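Long-range contact in carbonic anhydrase (Sordaria macrospora, PDB 4O1K), which catalyses, as a zinc-dependent beta-carbonic anhydrase, the reversible hydration of carbon dioxide to bicarbonate: residues E155-V166 and V195-L206. Numbering follows the deposited sequence.
Sequences EARYERLVELNV and VFNFRDGLLKDL
Val195, Val162 and Val166 build the apolar floor where helix 154-174 lies over the end of strand 190-197. The two methyls of Val195 divide the work: CG1, anti to its backbone N (chi1 -179°), meets Val162 CG1 at 4.0 Å, while CG2 turns to Val166 CG2, one helical turn on, at 4.1 Å. Valine suits this place, since beta-branching gives Val195 two methyls, one for each helix valine, on a side chain short enough to fit between helix and strand. Leu206 extends the patch by pushing CD1 against Val166 CB at 3.7 Å and close to the carbonyl O of Glu163, and its CD2 lies near Glu163 CG. Strands 190-197 and 202-205 form an antiparallel hairpin at the margin of the beta-carbonic anhydrase sheet; its turn contains a G1 beta bulge at Gly201, whose positive phi suits glycine. The side chain of Val162 is about 7 Å from the bound zinc ion. Polar contacts lie toward the solvent side. Arg199, long enough to span from the turn, sends NH1 to the syn side of Glu155 OE2 at 2.8 Å, and NH2 adds a weak bond to the same oxygen. Glu159, a turn further along, brings OE2 to 3.5 Å from Arg199 NH2 in a longer salt bridge, its carboxylate steeply turned (76°) against the guanidinium, a face of which rests over Phe198 CZ. Glu163 reaches both ways: OE1 takes Arg160 NH1 at 2.8 Å and OE2 is bonded to Tyr113 OH, with Lys204 NZ too far for a direct bridge. An alanine in place of Glu163 would probably leave Arg160 NH1 and Tyr113 OH without this acceptor and uncover Leu206 CD2. Across the hairpin's outer edge, Asn25 of a second subunit bonds the backbone at Gly201 and Leu203.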
loop_
_atom_site.group_PDB
_atom_site.type_symbol
_atom_site.label_atom_id
_atom_site.label_comp_id
_atom_site.label_asym_id
_atom_site.label_seq_id
_atom_site.Cartn_x
_atom_site.Cartn_y
_atom_site.Cartn_z
ATOM N N GLU A 155 -27.092 -6.188 17.050
ATOM C CA GLU A 155 -26.000 -7.085 17.387
ATOM C C GLU A 155 -25.994 -8.286 16.444
ATOM O O GLU A 155 -24.935 -8.676 15.951
ATOM C CB GLU A 155 -26.055 -7.526 18.849
ATOM C CG GLU A 155 -24.698 -8.019 19.379
ATOM C CD GLU A 155 -24.834 -8.876 20.627
ATOM O OE1 GLU A 155 -25.942 -8.921 21.194
ATOM O OE2 GLU A 155 -23.836 -9.506 21.038
ATOM N N ALA A 156 -27.175 -8.850 16.185
ATOM C CA ALA A 156 -27.323 -9.935 15.206
ATOM C C ALA A 156 -26.772 -9.519 13.827
ATOM O O ALA A 156 -26.065 -10.290 13.156
ATOM C CB ALA A 156 -28.766 -10.354 15.097
ATOM N N ARG A 157 -27.111 -8.298 13.413
ATOM C CA ARG A 157 -26.567 -7.731 12.176
ATOM C C ARG A 157 -25.040 -7.654 12.188
ATOM O O ARG A 157 -24.392 -7.983 11.197
ATOM C CB ARG A 157 -27.163 -6.345 11.902
ATOM C CG ARG A 157 -27.052 -5.917 10.453
ATOM C CD ARG A 157 -27.586 -4.518 10.249
ATOM N NE ARG A 157 -28.899 -4.380 10.865
ATOM C CZ ARG A 157 -29.207 -3.422 11.738
ATOM N NH1 ARG A 157 -28.298 -2.515 12.083
ATOM N NH2 ARG A 157 -30.420 -3.373 12.272
ATOM N N TYR A 158 -24.499 -7.258 13.326
ATOM C CA TYR A 158 -23.076 -7.073 13.516
ATOM C C TYR A 158 -22.344 -8.424 13.427
ATOM O O TYR A 158 -21.293 -8.545 12.782
ATOM C CB TYR A 158 -22.917 -6.392 14.875
ATOM C CG TYR A 158 -21.533 -6.310 15.441
ATOM C CD1 TYR A 158 -20.425 -6.170 14.630
ATOM C CD2 TYR A 158 -21.341 -6.360 16.811
ATOM C CE1 TYR A 158 -19.156 -6.103 15.171
ATOM C CE2 TYR A 158 -20.087 -6.278 17.355
ATOM C CZ TYR A 158 -18.999 -6.158 16.526
ATOM O OH TYR A 158 -17.747 -6.072 17.063
ATOM N N GLU A 159 -22.930 -9.448 14.038
ATOM C CA GLU A 159 -22.357 -10.800 14.018
ATOM C C GLU A 159 -22.405 -11.352 12.590
ATOM O O GLU A 159 -21.447 -12.007 12.113
ATOM C CB GLU A 159 -23.082 -11.714 15.020
ATOM C CG GLU A 159 -22.949 -11.209 16.458
ATOM C CD GLU A 159 -23.511 -12.167 17.495
ATOM O OE1 GLU A 159 -24.327 -13.053 17.137
ATOM O OE2 GLU A 159 -23.124 -12.026 18.678
ATOM N N ARG A 160 -23.506 -11.054 11.898
ATOM C CA ARG A 160 -23.640 -11.510 10.529
ATOM C C ARG A 160 -22.580 -10.834 9.682
ATOM O O ARG A 160 -21.986 -11.475 8.834
ATOM C CB ARG A 160 -25.045 -11.238 9.971
ATOM C CG ARG A 160 -25.330 -11.916 8.624
ATOM C CD ARG A 160 -25.072 -13.441 8.657
ATOM N NE ARG A 160 -25.198 -14.024 7.324
ATOM C CZ ARG A 160 -24.465 -15.041 6.880
ATOM N NH1 ARG A 160 -23.556 -15.593 7.666
ATOM N NH2 ARG A 160 -24.630 -15.499 5.649
ATOM N N LEU A 161 -22.349 -9.538 9.903
ATOM C CA LEU A 161 -21.289 -8.808 9.192
ATOM C C LEU A 161 -19.909 -9.400 9.445
ATOM O O LEU A 161 -19.069 -9.470 8.537
ATOM C CB LEU A 161 -21.282 -7.336 9.607
ATOM C CG LEU A 161 -20.199 -6.467 8.962
ATOM C CD1 LEU A 161 -20.272 -6.529 7.444
ATOM C CD2 LEU A 161 -20.306 -5.028 9.446
ATOM N N VAL A 162 -19.661 -9.818 10.678
ATOM C CA VAL A 162 -18.379 -10.437 11.017
ATOM C C VAL A 162 -18.212 -11.676 10.142
ATOM O O VAL A 162 -17.117 -11.910 9.531
ATOM C CB VAL A 162 -18.352 -10.833 12.509
ATOM C CG1 VAL A 162 -17.296 -11.886 12.784
ATOM C CG2 VAL A 162 -18.100 -9.593 13.384
ATOM N N GLU A 163 -19.307 -12.442 10.048
ATOM C CA GLU A 163 -19.297 -13.701 9.278
ATOM C C GLU A 163 -19.084 -13.451 7.771
ATOM O O GLU A 163 -18.248 -14.095 7.106
ATOM C CB GLU A 163 -20.614 -14.469 9.511
ATOM C CG GLU A 163 -20.774 -14.927 10.968
ATOM C CD GLU A 163 -22.158 -15.488 11.286
ATOM O OE1 GLU A 163 -23.046 -15.464 10.409
ATOM O OE2 GLU A 163 -22.341 -15.951 12.431
ATOM N N LEU A 164 -19.889 -12.562 7.212
ATOM C CA LEU A 164 -19.736 -12.206 5.802
ATOM C C LEU A 164 -18.369 -11.637 5.479
ATOM O O LEU A 164 -17.866 -11.807 4.368
ATOM C CB LEU A 164 -20.821 -11.221 5.389
ATOM C CG LEU A 164 -22.188 -11.933 5.382
ATOM C CD1 LEU A 164 -23.291 -10.911 5.300
ATOM C CD2 LEU A 164 -22.252 -12.858 4.195
ATOM N N ASN A 165 -17.783 -10.897 6.415
ATOM C CA ASN A 165 -16.433 -10.380 6.215
ATOM C C ASN A 165 -15.483 -11.549 6.106
ATOM O O ASN A 165 -14.661 -11.587 5.212
ATOM C CB ASN A 165 -15.985 -9.496 7.379
ATOM C CG ASN A 165 -14.637 -8.821 7.122
ATOM O OD1 ASN A 165 -14.388 -8.265 6.029
ATOM N ND2 ASN A 165 -13.758 -8.866 8.126
ATOM N N VAL A 166 -15.572 -12.502 7.028
ATOM C CA VAL A 166 -14.715 -13.690 6.868
ATOM C C VAL A 166 -14.890 -14.319 5.471
ATOM O O VAL A 166 -13.899 -14.583 4.777
ATOM C CB VAL A 166 -15.000 -14.735 7.915
ATOM C CG1 VAL A 166 -14.219 -16.043 7.573
ATOM C CG2 VAL A 166 -14.516 -14.219 9.269
ATOM N N VAL A 195 -14.818 -18.516 12.739
ATOM C CA VAL A 195 -15.098 -17.365 13.579
ATOM C C VAL A 195 -14.984 -17.824 15.017
ATOM O O VAL A 195 -15.566 -18.852 15.373
ATOM C CB VAL A 195 -16.508 -16.792 13.350
ATOM C CG1 VAL A 195 -16.715 -15.566 14.241
ATOM C CG2 VAL A 195 -16.696 -16.383 11.917
ATOM N N PHE A 196 -14.209 -17.091 15.820
ATOM C CA PHE A 196 -14.020 -17.390 17.236
ATOM C C PHE A 196 -15.017 -16.606 18.061
ATOM O O PHE A 196 -15.374 -15.463 17.708
ATOM C CB PHE A 196 -12.582 -17.054 17.665
ATOM C CG PHE A 196 -12.316 -17.269 19.114
ATOM C CD1 PHE A 196 -12.219 -18.555 19.636
ATOM C CD2 PHE A 196 -12.139 -16.184 19.965
ATOM C CE1 PHE A 196 -11.964 -18.755 20.993
ATOM C CE2 PHE A 196 -11.892 -16.378 21.326
ATOM C CZ PHE A 196 -11.810 -17.663 21.836
ATOM N N ASN A 197 -15.462 -17.213 19.164
ATOM C CA ASN A 197 -16.505 -16.640 19.990
ATOM C C ASN A 197 -15.929 -16.548 21.402
ATOM O O ASN A 197 -15.752 -17.585 22.085
ATOM C CB ASN A 197 -17.738 -17.569 19.996
ATOM C CG ASN A 197 -18.964 -16.926 20.632
ATOM O OD1 ASN A 197 -18.883 -15.869 21.262
ATOM N ND2 ASN A 197 -20.108 -17.568 20.472
ATOM N N PHE A 198 -15.635 -15.327 21.840
ATOM C CA PHE A 198 -14.992 -15.080 23.126
ATOM C C PHE A 198 -15.898 -15.460 24.300
ATOM O O PHE A 198 -15.431 -15.548 25.440
ATOM C CB PHE A 198 -14.635 -13.595 23.234
ATOM C CG PHE A 198 -15.843 -12.698 23.271
ATOM C CD1 PHE A 198 -16.382 -12.188 22.101
ATOM C CD2 PHE A 198 -16.453 -12.380 24.478
ATOM C CE1 PHE A 198 -17.502 -11.369 22.131
ATOM C CE2 PHE A 198 -17.577 -11.562 24.520
ATOM C CZ PHE A 198 -18.101 -11.055 23.344
ATOM N N ARG A 199 -17.188 -15.645 24.023
ATOM C CA ARG A 199 -18.174 -15.935 25.061
ATOM C C ARG A 199 -18.120 -17.367 25.567
ATOM O O ARG A 199 -18.415 -17.621 26.744
ATOM C CB ARG A 199 -19.581 -15.634 24.545
ATOM C CG ARG A 199 -20.001 -14.185 24.736
ATOM C CD ARG A 199 -20.709 -13.631 23.517
ATOM N NE ARG A 199 -21.536 -12.480 23.868
ATOM C CZ ARG A 199 -21.927 -11.544 23.007
ATOM N NH1 ARG A 199 -22.687 -10.536 23.422
ATOM N NH2 ARG A 199 -21.556 -11.611 21.731
ATOM N N ASP A 200 -17.782 -18.304 24.678
ATOM C CA ASP A 200 -17.742 -19.728 25.043
ATOM C C ASP A 200 -16.434 -20.385 24.624
ATOM O O ASP A 200 -16.207 -21.567 24.889
ATOM C CB ASP A 200 -18.947 -20.504 24.491
ATOM C CG ASP A 200 -19.212 -20.238 23.009
ATOM O OD1 ASP A 200 -18.262 -19.880 22.262
ATOM O OD2 ASP A 200 -20.381 -20.419 22.583
ATOM N N GLY A 201 -15.589 -19.613 23.952
ATOM C CA GLY A 201 -14.268 -20.073 23.557
ATOM C C GLY A 201 -14.248 -21.011 22.365
ATOM O O GLY A 201 -13.204 -21.596 22.053
ATOM N N LEU A 202 -15.375 -21.120 21.670
ATOM C CA LEU A 202 -15.498 -22.117 20.617
ATOM C C LEU A 202 -15.196 -21.543 19.250
ATOM O O LEU A 202 -15.556 -20.389 18.955
ATOM C CB LEU A 202 -16.898 -22.698 20.591
ATOM C CG LEU A 202 -17.147 -23.945 21.425
ATOM C CD1 LEU A 202 -17.810 -23.583 22.740
ATOM C CD2 LEU A 202 -18.022 -24.907 20.648
ATOM N N LEU A 203 -14.533 -22.348 18.421
ATOM C CA LEU A 203 -14.299 -21.981 17.026
ATOM C C LEU A 203 -15.474 -22.504 16.261
ATOM O O LEU A 203 -15.944 -23.620 16.522
ATOM C CB LEU A 203 -13.068 -22.674 16.466
ATOM C CG LEU A 203 -11.732 -22.009 16.235
ATOM C CD1 LEU A 203 -10.895 -22.915 15.337
ATOM C CD2 LEU A 203 -11.880 -20.627 15.635
ATOM N N LYS A 204 -15.952 -21.728 15.295
ATOM C CA LYS A 204 -17.059 -22.183 14.469
ATOM C C LYS A 204 -16.601 -22.154 13.026
ATOM O O LYS A 204 -15.910 -21.230 12.620
ATOM C CB LYS A 204 -18.254 -21.256 14.672
ATOM C CG LYS A 204 -19.404 -21.429 13.685
ATOM C CD LYS A 204 -20.548 -20.457 14.032
ATOM C CE LYS A 204 -21.280 -19.944 12.791
ATOM N NZ LYS A 204 -21.798 -21.020 11.879
ATOM N N ASP A 205 -16.978 -23.175 12.271
ATOM C CA ASP A 205 -16.651 -23.239 10.857
ATOM C C ASP A 205 -17.819 -22.618 10.072
ATOM O O ASP A 205 -18.963 -23.017 10.233
ATOM C CB ASP A 205 -16.456 -24.706 10.461
ATOM C CG ASP A 205 -15.900 -24.869 9.056
ATOM O OD1 ASP A 205 -15.749 -23.848 8.353
ATOM O OD2 ASP A 205 -15.637 -26.025 8.648
ATOM N N LEU A 206 -17.522 -21.639 9.227
ATOM C CA LEU A 206 -18.542 -21.026 8.379
ATOM C C LEU A 206 -18.776 -21.880 7.157
ATOM O O LEU A 206 -19.656 -21.577 6.333
ATOM C CB LEU A 206 -18.094 -19.637 7.948
ATOM C CG LEU A 206 -17.950 -18.720 9.150
ATOM C CD1 LEU A 206 -17.530 -17.339 8.662
ATOM C CD2 LEU A 206 -19.241 -18.672 9.949
#